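Local atomic coordinates of PKS (Streptomyces albus, PDB entry 4OQJ), a protein that probably catalyses, through its ketosynthase domain, the decarboxylative condensation that elongates carrier protein-bound acyl chains in oxazolomycin biosynthesis. Residues R97-L102 with R160-I165. Numbering follows the deposited sequence.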
ATOM      1  N   ARG A  97     -26.894  11.567  -9.958  1.00 22.83           N
ATOM      2  CA  ARG A  97     -26.608  11.280 -11.360  1.00 25.67           C
ATOM      3  C   ARG A  97     -25.353  12.005 -11.842  1.00 24.03           C
ATOM      4  O   ARG A  97     -24.507  11.413 -12.516  1.00 24.15           O
ATOM      5  CB  ARG A  97     -27.780  11.689 -12.256  1.00 37.15           C
ATOM      6  CG  ARG A  97     -29.069  10.929 -12.035  1.00 52.59           C
ATOM      7  CD  ARG A  97     -30.006  11.061 -13.236  1.00 69.20           C
ATOM      8  NE  ARG A  97     -30.089   9.817 -14.008  1.00 82.02           N
ATOM      9  CZ  ARG A  97     -29.283   9.484 -15.018  1.00 81.18           C
ATOM     10  NH1 ARG A  97     -28.310  10.299 -15.410  1.00 83.20           N
ATOM     11  NH2 ARG A  97     -29.454   8.325 -15.644  1.00 73.62           N
ATOM     12  N   ASP A  98     -25.251  13.296 -11.530  1.00 21.72           N
ATOM     13  CA  ASP A  98     -24.098  14.082 -11.960  1.00 24.67           C
ATOM     14  C   ASP A  98     -22.820  13.503 -11.381  1.00 24.42           C
ATOM     15  O   ASP A  98     -21.809  13.428 -12.069  1.00 26.21           O
ATOM     16  CB  ASP A  98     -24.231  15.549 -11.548  1.00 33.52           C
ATOM     17  CG  ASP A  98     -25.270  16.297 -12.368  1.00 47.68           C
ATOM     18  OD1 ASP A  98     -25.724  15.752 -13.400  1.00 51.35           O
ATOM     19  OD2 ASP A  98     -25.626  17.436 -11.982  1.00 52.70           O
ATOM     20  N   GLU A  99     -22.852  13.076 -10.125  1.00 20.01           N
ATOM     21  CA  GLU A  99     -21.638  12.530  -9.537  1.00 19.23           C
ATOM     22  C   GLU A  99     -21.330  11.163 -10.141  1.00 16.75           C
ATOM     23  O   GLU A  99     -20.164  10.865 -10.421  1.00 17.17           O
ATOM     24  CB  GLU A  99     -21.731  12.425  -8.014  1.00 24.96           C
ATOM     25  CG  GLU A  99     -20.547  11.633  -7.435  1.00 39.40           C
ATOM     26  CD  GLU A  99     -20.270  11.919  -5.978  1.00 59.89           C
ATOM     27  OE1 GLU A  99     -19.356  12.726  -5.706  1.00 73.75           O
ATOM     28  OE2 GLU A  99     -20.944  11.324  -5.108  1.00 62.29           O
ATOM     29  N   ALA A 100     -22.360  10.338 -10.356  1.00 15.00           N
ATOM     30  CA  ALA A 100     -22.143   8.998 -10.907  1.00 15.51           C
ATOM     31  C   ALA A 100     -21.459   9.072 -12.264  1.00 17.69           C
ATOM     32  O   ALA A 100     -20.610   8.244 -12.606  1.00 18.24           O
ATOM     33  CB  ALA A 100     -23.454   8.249 -11.036  1.00 15.29           C
ATOM     34  N   GLU A 101     -21.872  10.055 -13.045  1.00 17.85           N
ATOM     35  CA  GLU A 101     -21.304  10.281 -14.364  1.00 21.17           C
ATOM     36  C   GLU A 101     -19.830  10.659 -14.268  1.00 18.02           C
ATOM     37  O   GLU A 101     -19.028  10.267 -15.111  1.00 18.11           O
ATOM     38  CB  GLU A 101     -22.086  11.380 -15.081  1.00 27.31           C
ATOM     39  CG  GLU A 101     -21.484  11.833 -16.402  1.00 44.83           C
ATOM     40  CD  GLU A 101     -22.360  12.850 -17.115  1.00 52.52           C
ATOM     41  OE1 GLU A 101     -21.894  13.990 -17.342  1.00 48.49           O
ATOM     42  OE2 GLU A 101     -23.517  12.505 -17.442  1.00 57.80           O
ATOM     43  N   LEU A 102     -19.477  11.432 -13.246  1.00 16.16           N
ATOM     44  CA  LEU A 102     -18.094  11.859 -13.077  1.00 17.07           C
ATOM     45  C   LEU A 102     -17.161  10.730 -12.605  1.00 19.03           C
ATOM     46  O   LEU A 102     -15.986  10.710 -12.968  1.00 18.74           O
ATOM     47  CB  LEU A 102     -18.019  13.017 -12.089  1.00 19.46           C
ATOM     48  CG  LEU A 102     -18.504  14.385 -12.581  1.00 28.17           C
ATOM     49  CD1 LEU A 102     -18.271  15.424 -11.504  1.00 32.73           C
ATOM     50  CD2 LEU A 102     -17.808  14.811 -13.868  1.00 30.49           C
ATOM     51  N   ARG A 160     -12.807  21.111 -11.329  1.00 25.93           N
ATOM     52  CA  ARG A 160     -11.609  20.284 -11.396  1.00 28.58           C
ATOM     53  C   ARG A 160     -11.426  19.485 -10.106  1.00 23.68           C
ATOM     54  O   ARG A 160     -11.099  18.299 -10.133  1.00 27.35           O
ATOM     55  CB  ARG A 160     -10.382  21.150 -11.667  1.00 33.30           C
ATOM     56  CG  ARG A 160     -10.283  21.607 -13.116  1.00 34.76           C
ATOM     57  CD  ARG A 160      -9.066  22.465 -13.344  1.00 39.73           C
ATOM     58  NE  ARG A 160      -8.916  22.810 -14.752  1.00 49.24           N
ATOM     59  CZ  ARG A 160      -7.831  23.374 -15.268  1.00 57.05           C
ATOM     60  NH1 ARG A 160      -6.790  23.659 -14.493  1.00 57.63           N
ATOM     61  NH2 ARG A 160      -7.783  23.653 -16.561  1.00 60.46           N
ATOM     62  N   TYR A 161     -11.642  20.139  -8.975  1.00 22.73           N
ATOM     63  CA  TYR A 161     -11.538  19.485  -7.680  1.00 22.51           C
ATOM     64  C   TYR A 161     -12.556  18.344  -7.586  1.00 21.74           C
ATOM     65  O   TYR A 161     -12.236  17.240  -7.157  1.00 20.88           O
ATOM     66  CB  TYR A 161     -11.748  20.505  -6.557  1.00 27.67           C
ATOM     67  CG  TYR A 161     -11.772  19.900  -5.170  1.00 31.12           C
ATOM     68  CD1 TYR A 161     -12.960  19.444  -4.611  1.00 36.25           C
ATOM     69  CD2 TYR A 161     -10.608  19.790  -4.418  1.00 34.38           C
ATOM     70  CE1 TYR A 161     -12.986  18.889  -3.346  1.00 41.44           C
ATOM     71  CE2 TYR A 161     -10.627  19.237  -3.148  1.00 40.22           C
ATOM     72  CZ  TYR A 161     -11.815  18.788  -2.618  1.00 44.23           C
ATOM     73  OH  TYR A 161     -11.847  18.236  -1.353  1.00 51.61           O
ATOM     74  N   ARG A 162     -13.783  18.591  -8.015  1.00 23.93           N
ATOM     75  CA  ARG A 162     -14.788  17.542  -7.983  1.00 27.19           C
ATOM     76  C   ARG A 162     -14.406  16.373  -8.930  1.00 18.90           C
ATOM     77  O   ARG A 162     -14.620  15.205  -8.612  1.00 18.51           O
ATOM     78  CB  ARG A 162     -16.156  18.145  -8.321  1.00 38.61           C
ATOM     79  CG  ARG A 162     -17.352  17.182  -8.262  1.00 57.76           C
ATOM     80  CD  ARG A 162     -17.371  16.234  -7.046  1.00 63.92           C
ATOM     81  NE  ARG A 162     -17.512  16.912  -5.756  1.00 67.23           N
ATOM     82  CZ  ARG A 162     -17.995  16.334  -4.654  1.00 64.08           C
ATOM     83  NH1 ARG A 162     -18.392  15.068  -4.675  1.00 61.65           N
ATOM     84  NH2 ARG A 162     -18.077  17.016  -3.520  1.00 62.82           N
HETATM   85  N   MSE A 163     -13.786  16.678 -10.063  1.00 19.63           N
HETATM   86  CA  MSE A 163     -13.293  15.623 -10.940  1.00 20.35           C
HETATM   87  C   MSE A 163     -12.111  14.860 -10.316  1.00 17.08           C
HETATM   88  O   MSE A 163     -12.002  13.656 -10.480  1.00 15.51           O
HETATM   89  CB  MSE A 163     -12.904  16.211 -12.304  1.00 23.27           C
HETATM   90  CG  MSE A 163     -14.124  16.397 -13.214  1.00 27.34           C
HETATM   91 SE   MSE A 163     -13.673  17.045 -14.983  0.75 34.94          SE
HETATM   92  CE  MSE A 163     -13.661  18.928 -14.530  1.00 28.57           C
HETATM   93  N   MSE A 164     -11.242  15.547  -9.583  1.00 15.79           N
HETATM   94  CA  MSE A 164     -10.133  14.869  -8.922  1.00 14.88           C
HETATM   95  C   MSE A 164     -10.618  13.850  -7.882  1.00 14.18           C
HETATM   96  O   MSE A 164     -10.117  12.713  -7.839  1.00 15.11           O
HETATM   97  CB  MSE A 164      -9.200  15.883  -8.252  1.00 15.39           C
HETATM   98  CG  MSE A 164      -8.076  15.248  -7.433  0.51 14.55           C
HETATM   99 SE   MSE A 164      -7.117  16.561  -6.342  1.00 43.04          SE
HETATM  100  CE  MSE A 164      -8.439  16.713  -4.884  1.00 45.55           C
ATOM    101  N   ILE A 165     -11.575  14.223  -7.039  1.00 14.81           N
ATOM    102  CA  ILE A 165     -11.983  13.278  -5.988  1.00 15.98           C
ATOM    103  C   ILE A 165     -12.877  12.178  -6.540  1.00 16.73           C
ATOM    104  O   ILE A 165     -13.115  11.197  -5.843  1.00 16.04           O
ATOM    105  CB  ILE A 165     -12.700  13.969  -4.788  1.00 24.44           C
ATOM    106  CG1 ILE A 165     -14.030  14.594  -5.214  1.00 31.73           C
ATOM    107  CG2 ILE A 165     -11.774  14.993  -4.157  1.00 22.39           C
ATOM    108  CD1 ILE A 165     -14.752  15.315  -4.087  1.00 36.66           C
TER
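Glu99 and Arg162 reach across from two neighbouring helices and close a salt bridge between Glu99 OE1 and Arg162 NH1, 2.7 Å apart. The hydrogen bond within it is weak, bent to 120° at the hydrogen; OE1 meets the guanidinium at its edge, in its plane, but the carboxylate is turned 33° against that plane. Glu99 gets there by an extended chain, its CG anti to the backbone N. Arg162 instead bends at chi2 and chi3, so that its guanidinium lies forward along its own helix, toward Ile165, whose CD1 lies 3.4 Å above the centre of one face. Backed by this methyl, the group meets the acid through NH1. A phosphate ion, probably picked up from the crystallisation solution, lies about 5 Å from the Glu99 side chain.

The apolar part of the contact belongs to Leu102, whose two methyls divide between consecutive residues of the facing helix. CD1 meets the CG methylene of Arg162 at 3.8 Å, so the arginine gives the leucine one methylene and the glutamate its charged end. CD2 approaches CG of selenomethionine Met163 at 4.1 Å, a looser touch. Leu102 and Met163 are also where the backbones come nearest, with CA atoms 6.5 Å apart.

The short helix segments are inclined at 64°, their axes 10.2 Å apart at closest, and bury 185 Å² between them, both sides summed. Asn167, at the end of helix 157-167, hydrogen-bonds through ND2 to Leu102 O across the contact and to Met163 O of its own helix. Helix 149-153 touches Leu102 through Arg151 and Met163 through Tyr152, while Met236 and Leu140 of the second subunit pack on Tyr161 and Met164, placing helix 157-167 between helix 97-102 and the dimer partner in the thiolase-fold ketosynthase.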